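PDB 3IEG: DnaJ homolog subfamily C member 3 from Mus musculus, which acts as a co-chaperone in the endoplasmic reticulum stress response, binding misfolded proteins through its TPR repeats, stimulating HSPA8 ATPase activity and restraining the GCN2 kinase. Local coordinates for residues A[314-319]-A[326-331]; A[12-17]-A[43-48]; A[212-215]-A[220-223]; A[137-142]-A[161-166]. All coordinates share one frame; numbering follows the deposited sequence.

In the fold
This chain is the TPR part of the protein, without the J domain, and its four contacts lie in series along the all-helical array. Contacts 1 and 2 sit toward its ends, centres about 72 Å apart; contacts 3 and 4 lie nearer the middle, centres about 27 Å apart. None is fully buried: each mixes buried residues (Asp328 and Tyr329, Val46, Cys214, Ala139 and Cys163) with partly exposed ones. Contact 1 pairs two helices of TPR 9 and contact 3 bridges a turn ending TPR 6, whereas contacts 2 and 4 join successive repeats. Contact 1 sets ring edge against carboxylate, contact 3 a disulfide sulfur over an imidazole face; contacts 2 and 4 are chiefly aliphatic, contact 4 adding cysteine and phenylalanine.

Contact 1. Residues A[314-319]-A[326-331]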
loop_
_atom_site.group_PDB
_atom_site.type_symbol
_atom_site.label_atom_id
_atom_site.label_comp_id
_atom_site.label_asym_id
_atom_site.label_seq_id
_atom_site.Cartn_x
_atom_site.Cartn_y
_atom_site.Cartn_z
ATOM N N GLU A 314 31.656 -0.340 22.631
ATOM C CA GLU A 314 31.683 -1.207 23.806
ATOM C C GLU A 314 32.781 -2.279 23.730
ATOM O O GLU A 314 33.391 -2.615 24.743
ATOM C CB GLU A 314 30.312 -1.833 24.070
ATOM C CG GLU A 314 29.427 -1.022 25.026
ATOM C CD GLU A 314 28.078 -1.701 25.326
ATOM O OE1 GLU A 314 28.072 -2.927 25.622
ATOM O OE2 GLU A 314 27.026 -1.007 25.271
ATOM N N ALA A 315 33.048 -2.792 22.532
ATOM C CA ALA A 315 34.089 -3.802 22.353
ATOM C C ALA A 315 35.501 -3.220 22.464
ATOM O O ALA A 315 36.407 -3.896 22.946
ATOM C CB ALA A 315 33.915 -4.521 21.043
ATOM N N TYR A 316 35.684 -1.975 22.020
ATOM C CA TYR A 316 36.981 -1.290 22.124
ATOM C C TYR A 316 37.427 -1.077 23.567
ATOM O O TYR A 316 38.617 -1.148 23.868
ATOM C CB TYR A 316 36.963 0.053 21.398
ATOM C CG TYR A 316 37.193 -0.046 19.914
ATOM C CD1 TYR A 316 36.519 0.798 19.028
ATOM C CD2 TYR A 316 38.082 -0.985 19.383
ATOM C CE1 TYR A 316 36.724 0.714 17.665
ATOM C CE2 TYR A 316 38.290 -1.078 18.007
ATOM C CZ TYR A 316 37.607 -0.224 17.163
ATOM O OH TYR A 316 37.808 -0.309 15.808
ATOM N N LEU A 317 36.454 -0.815 24.439
ATOM C CA LEU A 317 36.690 -0.584 25.861
ATOM C C LEU A 317 37.214 -1.818 26.604
ATOM O O LEU A 317 38.064 -1.693 27.491
ATOM C CB LEU A 317 35.410 -0.074 26.540
ATOM C CG LEU A 317 34.872 1.310 26.172
ATOM C CD1 LEU A 317 33.503 1.530 26.808
ATOM C CD2 LEU A 317 35.840 2.404 26.598
ATOM N N ILE A 318 36.698 -3.000 26.270
ATOM C CA ILE A 318 37.249 -4.229 26.833
ATOM C C ILE A 318 38.714 -4.305 26.415
ATOM O O ILE A 318 39.593 -4.543 27.238
ATOM C CB ILE A 318 36.444 -5.490 26.420
ATOM C CG1 ILE A 318 34.969 -5.316 26.816
ATOM C CG2 ILE A 318 37.038 -6.757 27.066
ATOM C CD1 ILE A 318 34.003 -6.341 26.218
ATOM N N GLU A 319 38.970 -4.029 25.143
ATOM C CA GLU A 319 40.325 -3.985 24.600
ATOM C C GLU A 319 41.148 -2.782 25.064
ATOM O O GLU A 319 42.270 -2.579 24.593
ATOM C CB GLU A 319 40.271 -3.986 23.077
ATOM C CG GLU A 319 39.698 -5.232 22.473
ATOM C CD GLU A 319 40.569 -6.436 22.709
ATOM O OE1 GLU A 319 40.420 -7.074 23.776
ATOM O OE2 GLU A 319 41.393 -6.746 21.820
ATOM N N ILE A 326 35.866 6.223 21.915
ATOM C CA ILE A 326 35.258 7.558 21.915
ATOM C C ILE A 326 34.984 8.042 20.490
ATOM O O ILE A 326 33.943 8.635 20.219
ATOM C CB ILE A 326 36.047 8.639 22.759
ATOM C CG1 ILE A 326 37.224 9.259 21.980
ATOM C CG2 ILE A 326 36.421 8.108 24.164
ATOM C CD1 ILE A 326 38.627 8.995 22.554
ATOM N N GLN A 327 35.910 7.749 19.583
ATOM C CA GLN A 327 35.786 8.135 18.189
ATOM C C GLN A 327 34.537 7.523 17.550
ATOM O O GLN A 327 33.878 8.167 16.729
ATOM C CB GLN A 327 37.035 7.719 17.426
ATOM C CG GLN A 327 37.117 8.277 16.026
ATOM C CD GLN A 327 38.164 7.570 15.197
ATOM O OE1 GLN A 327 37.862 7.022 14.133
ATOM N NE2 GLN A 327 39.403 7.558 15.687
ATOM N N ASP A 328 34.217 6.287 17.934
ATOM C CA ASP A 328 32.997 5.622 17.471
ATOM C C ASP A 328 31.720 6.181 18.113
ATOM O O ASP A 328 30.697 6.275 17.442
ATOM C CB ASP A 328 33.089 4.095 17.639
ATOM C CG ASP A 328 33.649 3.388 16.396
ATOM O OD1 ASP A 328 33.857 4.038 15.350
ATOM O OD2 ASP A 328 33.874 2.164 16.462
ATOM N N TYR A 329 31.773 6.558 19.393
ATOM C CA TYR A 329 30.621 7.206 20.049
ATOM C C TYR A 329 30.331 8.580 19.438
ATOM O O TYR A 329 29.174 8.933 19.216
ATOM C CB TYR A 329 30.801 7.333 21.574
ATOM C CG TYR A 329 30.369 6.122 22.387
ATOM C CD1 TYR A 329 31.286 5.427 23.172
ATOM C CD2 TYR A 329 29.047 5.678 22.383
ATOM C CE1 TYR A 329 30.900 4.314 23.925
ATOM C CE2 TYR A 329 28.652 4.558 23.131
ATOM C CZ TYR A 329 29.584 3.884 23.898
ATOM O OH TYR A 329 29.217 2.785 24.639
ATOM N N GLU A 330 31.387 9.340 19.162
ATOM C CA GLU A 330 31.264 10.654 18.534
ATOM C C GLU A 330 30.603 10.601 17.154
ATOM O O GLU A 330 29.794 11.468 16.818
ATOM C CB GLU A 330 32.631 11.345 18.459
ATOM C CG GLU A 330 32.994 12.107 19.736
ATOM C CD GLU A 330 34.492 12.300 19.927
ATOM O OE1 GLU A 330 35.276 11.957 19.012
ATOM O OE2 GLU A 330 34.887 12.803 21.003
ATOM N N ALA A 331 30.949 9.584 16.369
ATOM C CA ALA A 331 30.331 9.356 15.065
ATOM C C ALA A 331 28.837 9.039 15.199
ATOM O O ALA A 331 28.020 9.516 14.407
ATOM C CB ALA A 331 31.060 8.239 14.314
#
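Asp328 OD2 meets the edge of the Tyr316 ring close to the ring plane, 3.4 Å from CE1, while the same oxygen forms a salt bridge with Arg312 one turn before Tyr316. The carboxylate thus has a guanidinium on one hand and the weakly positive C-H rim of a ring on the other, and the Arg312 charge would favour its ionised form. The two side chains run nearly at right angles, with their planes 33° apart. Tyr316 CG lies anti to its own carbonyl carbon (chi1 -82°), which carries the ring across the gap toward helix 322-333; Ile292 of helix 288-301 also touches this tyrosine. Both segments belong to TPR 9, whose helices 306-318 and 322-333 form the helical hairpin of a tetratricopeptide repeat, and the neighbouring helix 340-357 brings Leu346 onto Tyr329 and Ala349 onto Leu317. Farther from the hairpin's turn, Tyr329 extends its ring to Glu314, and its OH comes 3.8 Å from Glu314 CG, an approach to the aliphatic part of the glutamate and not to its charge. The carboxylate continues past the phenol on an extended chain and pairs through OE1 with Lys284.

Contact 2. Residues A[12-17]-A[43-48]; sequences KLLAAG and RATVFL
Leu14 and Val46 make the close part of this contact, Leu14 CG lying 3.9 Å from Val46 CG2. The leucine branch point lies alongside one valine methyl, the two side chains running antiparallel. Their backbones draw nearest at the same place, with Leu14 CA and Val46 CA 7.2 Å apart. With Val46 CG1 anti to the backbone N (chi1 168°), CG2 is the methyl that meets Leu14; Phe26 of helix 19-32 packs on this buried valine as well. Toward Thr45 the fit is looser: Leu14 CD1 stays 4.4 Å from Thr45 OG1, a loose approach with no hydrogen bond, and that hydroxyl is instead hydrogen-bonded to the backbone O of Arg42. Lys12 and Ala15 of helix 2-15, and Ala16 just after it, are exposed, the Lys12 ammonium paired with Glu8. At its C-terminal end the helix finishes in a Schellman motif, where Gly17 adopts a positive phi of 85° and its N bonds back to Leu14 O at 3.0 Å. Packing of a helix of TPR 1 on one of TPR 2 is typical of the tetratricopeptide superhelix, and in this protein the first two repeats form the large hydrophobic groove that binds misfolded proteins.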
loop_
_atom_site.group_PDB
_atom_site.type_symbol
_atom_site.label_atom_id
_atom_site.label_comp_id
_atom_site.label_asym_id
_atom_site.label_seq_id
_atom_site.Cartn_x
_atom_site.Cartn_y
_atom_site.Cartn_z
ATOM N N LYS A 12 -40.449 12.910 -0.695
ATOM C CA LYS A 12 -40.491 13.816 0.460
ATOM C C LYS A 12 -39.268 13.598 1.345
ATOM O O LYS A 12 -38.532 14.548 1.644
ATOM C CB LYS A 12 -41.763 13.604 1.283
ATOM C CG LYS A 12 -43.034 14.194 0.687
ATOM C CD LYS A 12 -44.232 13.886 1.603
ATOM C CE LYS A 12 -45.377 14.906 1.453
ATOM N NZ LYS A 12 -46.075 14.789 0.120
ATOM N N LEU A 13 -39.046 12.343 1.738
ATOM C CA LEU A 13 -37.906 11.985 2.579
ATOM C C LEU A 13 -36.579 12.380 1.943
ATOM O O LEU A 13 -35.714 12.929 2.621
ATOM C CB LEU A 13 -37.933 10.492 2.934
ATOM C CG LEU A 13 -39.038 10.074 3.915
ATOM C CD1 LEU A 13 -39.214 8.559 3.971
ATOM C CD2 LEU A 13 -38.808 10.652 5.321
ATOM N N LEU A 14 -36.428 12.121 0.643
ATOM C CA LEU A 14 -35.224 12.526 -0.083
ATOM C C LEU A 14 -35.028 14.031 -0.005
ATOM O O LEU A 14 -33.942 14.492 0.342
ATOM C CB LEU A 14 -35.276 12.102 -1.550
ATOM C CG LEU A 14 -33.982 11.877 -2.361
ATOM C CD1 LEU A 14 -34.069 12.591 -3.709
ATOM C CD2 LEU A 14 -32.688 12.294 -1.649
ATOM N N ALA A 15 -36.079 14.788 -0.327
ATOM C CA ALA A 15 -36.027 16.257 -0.296
ATOM C C ALA A 15 -35.575 16.776 1.073
ATOM O O ALA A 15 -34.790 17.722 1.150
ATOM C CB ALA A 15 -37.385 16.850 -0.669
ATOM N N ALA A 16 -36.061 16.124 2.133
ATOM C CA ALA A 16 -35.744 16.474 3.516
ATOM C C ALA A 16 -34.384 15.972 4.012
ATOM O O ALA A 16 -34.015 16.229 5.153
ATOM C CB ALA A 16 -36.852 15.986 4.448
ATOM N N GLY A 17 -33.643 15.253 3.178
ATOM C CA GLY A 17 -32.319 14.765 3.574
ATOM C C GLY A 17 -32.292 13.457 4.349
ATOM O O GLY A 17 -31.218 12.986 4.727
ATOM N N ARG A 43 -34.413 4.951 -6.396
ATOM C CA ARG A 43 -33.448 4.276 -5.552
ATOM C C ARG A 43 -32.024 4.636 -5.940
ATOM O O ARG A 43 -31.182 4.804 -5.079
ATOM C CB ARG A 43 -33.634 2.766 -5.578
ATOM C CG ARG A 43 -32.880 2.077 -4.444
ATOM C CD ARG A 43 -33.261 0.620 -4.279
ATOM N NE ARG A 43 -32.798 -0.179 -5.404
ATOM C CZ ARG A 43 -33.240 -1.396 -5.687
ATOM N NH1 ARG A 43 -34.160 -1.963 -4.923
ATOM N NH2 ARG A 43 -32.753 -2.043 -6.738
ATOM N N ALA A 44 -31.755 4.772 -7.230
ATOM C CA ALA A 44 -30.396 5.093 -7.646
ATOM C C ALA A 44 -29.975 6.517 -7.279
ATOM O O ALA A 44 -28.805 6.748 -6.948
ATOM C CB ALA A 44 -30.198 4.840 -9.133
ATOM N N THR A 45 -30.903 7.471 -7.345
ATOM C CA THR A 45 -30.565 8.851 -6.959
ATOM C C THR A 45 -30.277 8.927 -5.459
ATOM O O THR A 45 -29.439 9.719 -5.044
ATOM C CB THR A 45 -31.611 9.916 -7.397
ATOM O OG1 THR A 45 -32.872 9.652 -6.777
ATOM C CG2 THR A 45 -31.805 9.903 -8.898
ATOM N N VAL A 46 -30.937 8.087 -4.658
ATOM C CA VAL A 46 -30.617 7.984 -3.215
ATOM C C VAL A 46 -29.206 7.434 -2.957
ATOM O O VAL A 46 -28.416 8.092 -2.282
ATOM C CB VAL A 46 -31.711 7.237 -2.374
ATOM C CG1 VAL A 46 -31.206 6.910 -1.000
ATOM C CG2 VAL A 46 -32.948 8.095 -2.240
ATOM N N PHE A 47 -28.882 6.261 -3.496
ATOM C CA PHE A 47 -27.492 5.771 -3.480
ATOM C C PHE A 47 -26.502 6.846 -3.970
ATOM O O PHE A 47 -25.416 7.010 -3.404
ATOM C CB PHE A 47 -27.318 4.488 -4.309
ATOM C CG PHE A 47 -27.924 3.243 -3.684
ATOM C CD1 PHE A 47 -28.735 2.400 -4.439
ATOM C CD2 PHE A 47 -27.682 2.903 -2.347
ATOM C CE1 PHE A 47 -29.296 1.237 -3.882
ATOM C CE2 PHE A 47 -28.250 1.746 -1.780
ATOM C CZ PHE A 47 -29.058 0.907 -2.559
ATOM N N LEU A 48 -26.873 7.587 -5.013
ATOM C CA LEU A 48 -25.988 8.628 -5.526
ATOM C C LEU A 48 -25.759 9.717 -4.479
ATOM O O LEU A 48 -24.623 10.148 -4.270
ATOM C CB LEU A 48 -26.518 9.207 -6.840
ATOM C CG LEU A 48 -25.804 8.835 -8.153
ATOM C CD1 LEU A 48 -24.766 7.701 -8.013
ATOM C CD2 LEU A 48 -26.786 8.533 -9.285
#

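Contact 3. Residues A[212-215]-A[220-223]; sequences RECL and DHKR
Segment 212-215 is helical, part of helix 204-217, and segment 220-223 brings the chain back after a short turn into the start of helix 222-246. The backbones come nearest where Leu215 CA and His221 CA are 6.6 Å apart. His221 occupies the N-cap position of the second helix, and its extended psi of 102° marks the change from turn to helix. Its side chain points back at the first helix, where Cys214 SG sits over one face of the imidazole, 4.2 Å from the ring centroid and 20° off the ring normal. The sulfur is displaced toward the rim, 4.0 Å from His221 CG and 4.1 Å from His221 ND1, a sulfur-aromatic contact. Cys214 SG is anti to its backbone N (chi1 172°), a setting in which it also forms a disulfide with Cys224, so one sulfur both links the two helices covalently and lies on the ring. At the ring edge, in its plane, is Arg223 NH1, which also makes a salt bridge to Glu189. Beside the cysteine, Leu215 CD2 approaches His221 O at 4.2 Å, and the leucine packs further on Cys224 and Tyr228. Thr188 of helix 188-201 touches both Cys214 and His221. The arrangement is the short turn between consecutive helices of a TPR array, at the end of TPR 6, where a disulfide ties helix 204-217 to helix 222-246.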
loop_
_atom_site.group_PDB
_atom_site.type_symbol
_atom_site.label_atom_id
_atom_site.label_comp_id
_atom_site.label_asym_id
_atom_site.label_seq_id
_atom_site.Cartn_x
_atom_site.Cartn_y
_atom_site.Cartn_z
ATOM N N ARG A 212 -0.966 -13.499 4.453
ATOM C CA ARG A 212 -2.080 -14.136 5.157
ATOM C C ARG A 212 -3.398 -13.630 4.592
ATOM O O ARG A 212 -4.337 -14.403 4.402
ATOM C CB ARG A 212 -2.021 -13.896 6.671
ATOM C CG ARG A 212 -1.055 -14.806 7.403
ATOM C CD ARG A 212 -1.256 -14.717 8.907
ATOM N NE ARG A 212 -0.035 -15.044 9.647
ATOM C CZ ARG A 212 0.394 -16.280 9.898
ATOM N NH1 ARG A 212 -0.292 -17.334 9.463
ATOM N NH2 ARG A 212 1.515 -16.464 10.577
ATOM N N GLU A 213 -3.452 -12.330 4.315
ATOM C CA GLU A 213 -4.605 -11.742 3.653
ATOM C C GLU A 213 -4.863 -12.419 2.311
ATOM O O GLU A 213 -6.014 -12.703 1.978
ATOM C CB GLU A 213 -4.432 -10.231 3.477
ATOM C CG GLU A 213 -4.334 -9.433 4.780
ATOM C CD GLU A 213 -5.434 -9.767 5.774
ATOM O OE1 GLU A 213 -6.595 -9.978 5.357
ATOM O OE2 GLU A 213 -5.128 -9.813 6.983
ATOM N N CYS A 214 -3.797 -12.694 1.559
ATOM C CA CYS A 214 -3.920 -13.408 0.295
ATOM C C CYS A 214 -4.568 -14.782 0.502
ATOM O O CYS A 214 -5.573 -15.105 -0.139
ATOM C CB CYS A 214 -2.564 -13.543 -0.409
ATOM S SG CYS A 214 -2.622 -14.619 -1.877
ATOM N N LEU A 215 -4.007 -15.573 1.415
ATOM C CA LEU A 215 -4.490 -16.930 1.664
ATOM C C LEU A 215 -5.899 -16.969 2.247
ATOM O O LEU A 215 -6.618 -17.954 2.081
ATOM C CB LEU A 215 -3.519 -17.687 2.571
ATOM C CG LEU A 215 -2.165 -18.058 1.961
ATOM C CD1 LEU A 215 -1.282 -18.700 3.007
ATOM C CD2 LEU A 215 -2.336 -18.982 0.769
ATOM N N ASP A 220 -5.924 -21.863 -1.666
ATOM C CA ASP A 220 -5.180 -22.718 -2.585
ATOM C C ASP A 220 -4.185 -21.975 -3.481
ATOM O O ASP A 220 -3.472 -22.603 -4.269
ATOM C CB ASP A 220 -6.141 -23.569 -3.419
ATOM C CG ASP A 220 -6.704 -24.747 -2.636
ATOM O OD1 ASP A 220 -5.900 -25.578 -2.159
ATOM O OD2 ASP A 220 -7.948 -24.842 -2.501
ATOM N N HIS A 221 -4.116 -20.652 -3.342
ATOM C CA HIS A 221 -3.211 -19.840 -4.158
ATOM C C HIS A 221 -1.775 -20.348 -4.073
ATOM O O HIS A 221 -1.078 -20.092 -3.091
ATOM C CB HIS A 221 -3.272 -18.369 -3.739
ATOM C CG HIS A 221 -2.680 -17.436 -4.748
ATOM N ND1 HIS A 221 -3.433 -16.504 -5.430
ATOM C CD2 HIS A 221 -1.416 -17.311 -5.212
ATOM C CE1 HIS A 221 -2.654 -15.834 -6.258
ATOM N NE2 HIS A 221 -1.425 -16.302 -6.144
ATOM N N LYS A 222 -1.339 -21.065 -5.105
ATOM C CA LYS A 222 -0.048 -21.760 -5.077
ATOM C C LYS A 222 1.153 -20.864 -4.791
ATOM O O LYS A 222 1.983 -21.204 -3.948
ATOM C CB LYS A 222 0.177 -22.569 -6.356
ATOM C CG LYS A 222 -0.687 -23.823 -6.445
ATOM C CD LYS A 222 -0.581 -24.483 -7.823
ATOM C CE LYS A 222 -1.778 -25.391 -8.079
ATOM N NZ LYS A 222 -1.662 -26.115 -9.381
ATOM N N ARG A 223 1.246 -19.728 -5.482
ATOM C CA ARG A 223 2.367 -18.805 -5.281
ATOM C C ARG A 223 2.329 -18.165 -3.900
ATOM O O ARG A 223 3.360 -18.021 -3.248
ATOM C CB ARG A 223 2.415 -17.723 -6.367
ATOM C CG ARG A 223 3.275 -18.091 -7.585
ATOM C CD ARG A 223 3.986 -16.862 -8.181
ATOM N NE ARG A 223 3.320 -16.303 -9.364
ATOM C CZ ARG A 223 2.295 -15.448 -9.344
ATOM N NH1 ARG A 223 1.764 -15.042 -8.201
ATOM N NH2 ARG A 223 1.781 -15.007 -10.484
#

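Contact 4. Residues A[137-142]-A[161-166]; sequences TAAITF and AECFIK
Segments 137-142 and 161-166, on helices 136-149 and 154-166, run roughly antiparallel, their axes 9.3 Å apart at closest approach and 147° between their N-to-C directions. They belong to consecutive tetratricopeptide repeats, TPR 4 and TPR 5, so the contact is a repeat-to-repeat joint of the helical superhelix. The backbones are nearest at Ile140 CA and Cys163 CA, 6.7 Å apart, and these two residues carry most of the packing. Ile140 uses its CG2 methyl, which lies 3.5 Å from Cys163 CB and so rests at the base of the cysteine side chain. The same methyl comes to the Phe164 ring obliquely, 4.3 Å from CE2. One isoleucine branch therefore bridges two successive residues of the opposing helix. Cys163 SG, anti to its carbonyl carbon (chi1 -73°), meets Ala139 CB at 3.7 Å and stands farther from Ile140 CG2, at 4.2 Å. Phe131 of helix 104-132 and Tyr136 of helix 136-149 also touch the buried Cys163. Phe164 also touches Asp176 of helix 170-181, the helix that follows in the chain. No hydrogen bond passes between the segments. Away from this apolar interface, the Thr141 hydroxyl donates from OG1 to Thr137 O, one turn earlier in the same helix, at 3.3 Å, the donor tilted 20° from the carbonyl plane.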
loop_
_atom_site.group_PDB
_atom_site.type_symbol
_atom_site.label_atom_id
_atom_site.label_comp_id
_atom_site.label_asym_id
_atom_site.label_seq_id
_atom_site.Cartn_x
_atom_site.Cartn_y
_atom_site.Cartn_z
ATOM N N THR A 137 9.152 6.493 -16.200
ATOM C CA THR A 137 8.918 7.866 -15.737
ATOM C C THR A 137 7.954 8.637 -16.642
ATOM O O THR A 137 7.139 9.413 -16.157
ATOM C CB THR A 137 10.210 8.674 -15.550
ATOM O OG1 THR A 137 11.004 8.570 -16.733
ATOM C CG2 THR A 137 10.997 8.155 -14.361
ATOM N N ALA A 138 8.038 8.424 -17.947
ATOM C CA ALA A 138 7.067 9.029 -18.854
ATOM C C ALA A 138 5.678 8.491 -18.544
ATOM O O ALA A 138 4.731 9.260 -18.419
ATOM C CB ALA A 138 7.429 8.755 -20.302
ATOM N N ALA A 139 5.570 7.171 -18.409
ATOM C CA ALA A 139 4.318 6.529 -18.041
ATOM C C ALA A 139 3.693 7.112 -16.763
ATOM O O ALA A 139 2.497 7.447 -16.773
ATOM C CB ALA A 139 4.498 5.035 -17.923
ATOM N N ILE A 140 4.475 7.271 -15.686
ATOM C CA ILE A 140 3.895 7.788 -14.437
ATOM C C ILE A 140 3.232 9.142 -14.673
ATOM O O ILE A 140 2.111 9.376 -14.203
ATOM C CB ILE A 140 4.857 7.818 -13.185
ATOM C CG1 ILE A 140 5.723 9.084 -13.135
ATOM C CG2 ILE A 140 5.684 6.524 -13.021
ATOM C CD1 ILE A 140 5.343 10.042 -11.993
ATOM N N THR A 141 3.911 10.006 -15.429
ATOM C CA THR A 141 3.421 11.351 -15.736
ATOM C C THR A 141 2.006 11.277 -16.285
ATOM O O THR A 141 1.103 11.935 -15.777
ATOM C CB THR A 141 4.348 12.067 -16.733
ATOM O OG1 THR A 141 5.608 12.314 -16.100
ATOM C CG2 THR A 141 3.752 13.402 -17.192
ATOM N N PHE A 142 1.821 10.438 -17.298
ATOM C CA PHE A 142 0.528 10.276 -17.931
ATOM C C PHE A 142 -0.471 9.650 -16.975
ATOM O O PHE A 142 -1.617 10.080 -16.905
ATOM C CB PHE A 142 0.645 9.443 -19.202
ATOM C CG PHE A 142 1.529 10.045 -20.252
ATOM C CD1 PHE A 142 2.631 9.349 -20.729
ATOM C CD2 PHE A 142 1.253 11.295 -20.794
ATOM C CE1 PHE A 142 3.454 9.896 -21.724
ATOM C CE2 PHE A 142 2.072 11.845 -21.790
ATOM C CZ PHE A 142 3.168 11.142 -22.250
ATOM N N ALA A 161 1.787 1.329 -10.291
ATOM C CA ALA A 161 2.548 0.615 -9.283
ATOM C C ALA A 161 3.714 -0.146 -9.927
ATOM O O ALA A 161 4.846 -0.078 -9.440
ATOM C CB ALA A 161 1.647 -0.319 -8.488
ATOM N N GLU A 162 3.439 -0.835 -11.036
ATOM C CA GLU A 162 4.477 -1.493 -11.814
ATOM C C GLU A 162 5.574 -0.497 -12.144
ATOM O O GLU A 162 6.759 -0.827 -12.074
ATOM C CB GLU A 162 3.923 -2.031 -13.128
ATOM C CG GLU A 162 3.508 -3.487 -13.162
ATOM C CD GLU A 162 4.445 -4.402 -12.390
ATOM O OE1 GLU A 162 5.598 -4.662 -12.830
ATOM O OE2 GLU A 162 4.002 -4.871 -11.330
ATOM N N CYS A 163 5.192 0.723 -12.512
ATOM C CA CYS A 163 6.198 1.720 -12.867
ATOM C C CYS A 163 7.087 1.978 -11.674
ATOM O O CYS A 163 8.305 2.043 -11.793
ATOM C CB CYS A 163 5.555 3.026 -13.321
ATOM S SG CYS A 163 4.818 2.909 -14.918
ATOM N N PHE A 164 6.458 2.100 -10.515
ATOM C CA PHE A 164 7.169 2.436 -9.315
ATOM C C PHE A 164 8.113 1.323 -8.911
ATOM O O PHE A 164 9.239 1.614 -8.508
ATOM C CB PHE A 164 6.205 2.795 -8.180
ATOM C CG PHE A 164 5.656 4.195 -8.267
ATOM C CD1 PHE A 164 4.308 4.445 -8.010
ATOM C CD2 PHE A 164 6.487 5.273 -8.605
ATOM C CE1 PHE A 164 3.798 5.749 -8.093
ATOM C CE2 PHE A 164 5.982 6.567 -8.689
ATOM C CZ PHE A 164 4.639 6.806 -8.438
ATOM N N ILE A 165 7.689 0.062 -9.022
ATOM C CA ILE A 165 8.620 -1.011 -8.679
ATOM C C ILE A 165 9.832 -0.996 -9.629
ATOM O O ILE A 165 10.964 -1.083 -9.172
ATOM C CB ILE A 165 8.000 -2.457 -8.479
ATOM C CG1 ILE A 165 8.474 -3.440 -9.544
ATOM C CG2 ILE A 165 6.471 -2.458 -8.314
ATOM C CD1 ILE A 165 7.536 -3.530 -10.764
ATOM N N LYS A 166 9.590 -0.830 -10.927
ATOM C CA LYS A 166 10.664 -0.746 -11.920
ATOM C C LYS A 166 11.574 0.442 -11.652
ATOM O O LYS A 166 12.768 0.395 -11.916
ATOM C CB LYS A 166 10.094 -0.608 -13.330
ATOM C CG LYS A 166 9.428 -1.846 -13.868
ATOM C CD LYS A 166 10.446 -2.867 -14.338
ATOM C CE LYS A 166 9.779 -3.880 -15.225
ATOM N NZ LYS A 166 10.732 -4.868 -15.732
#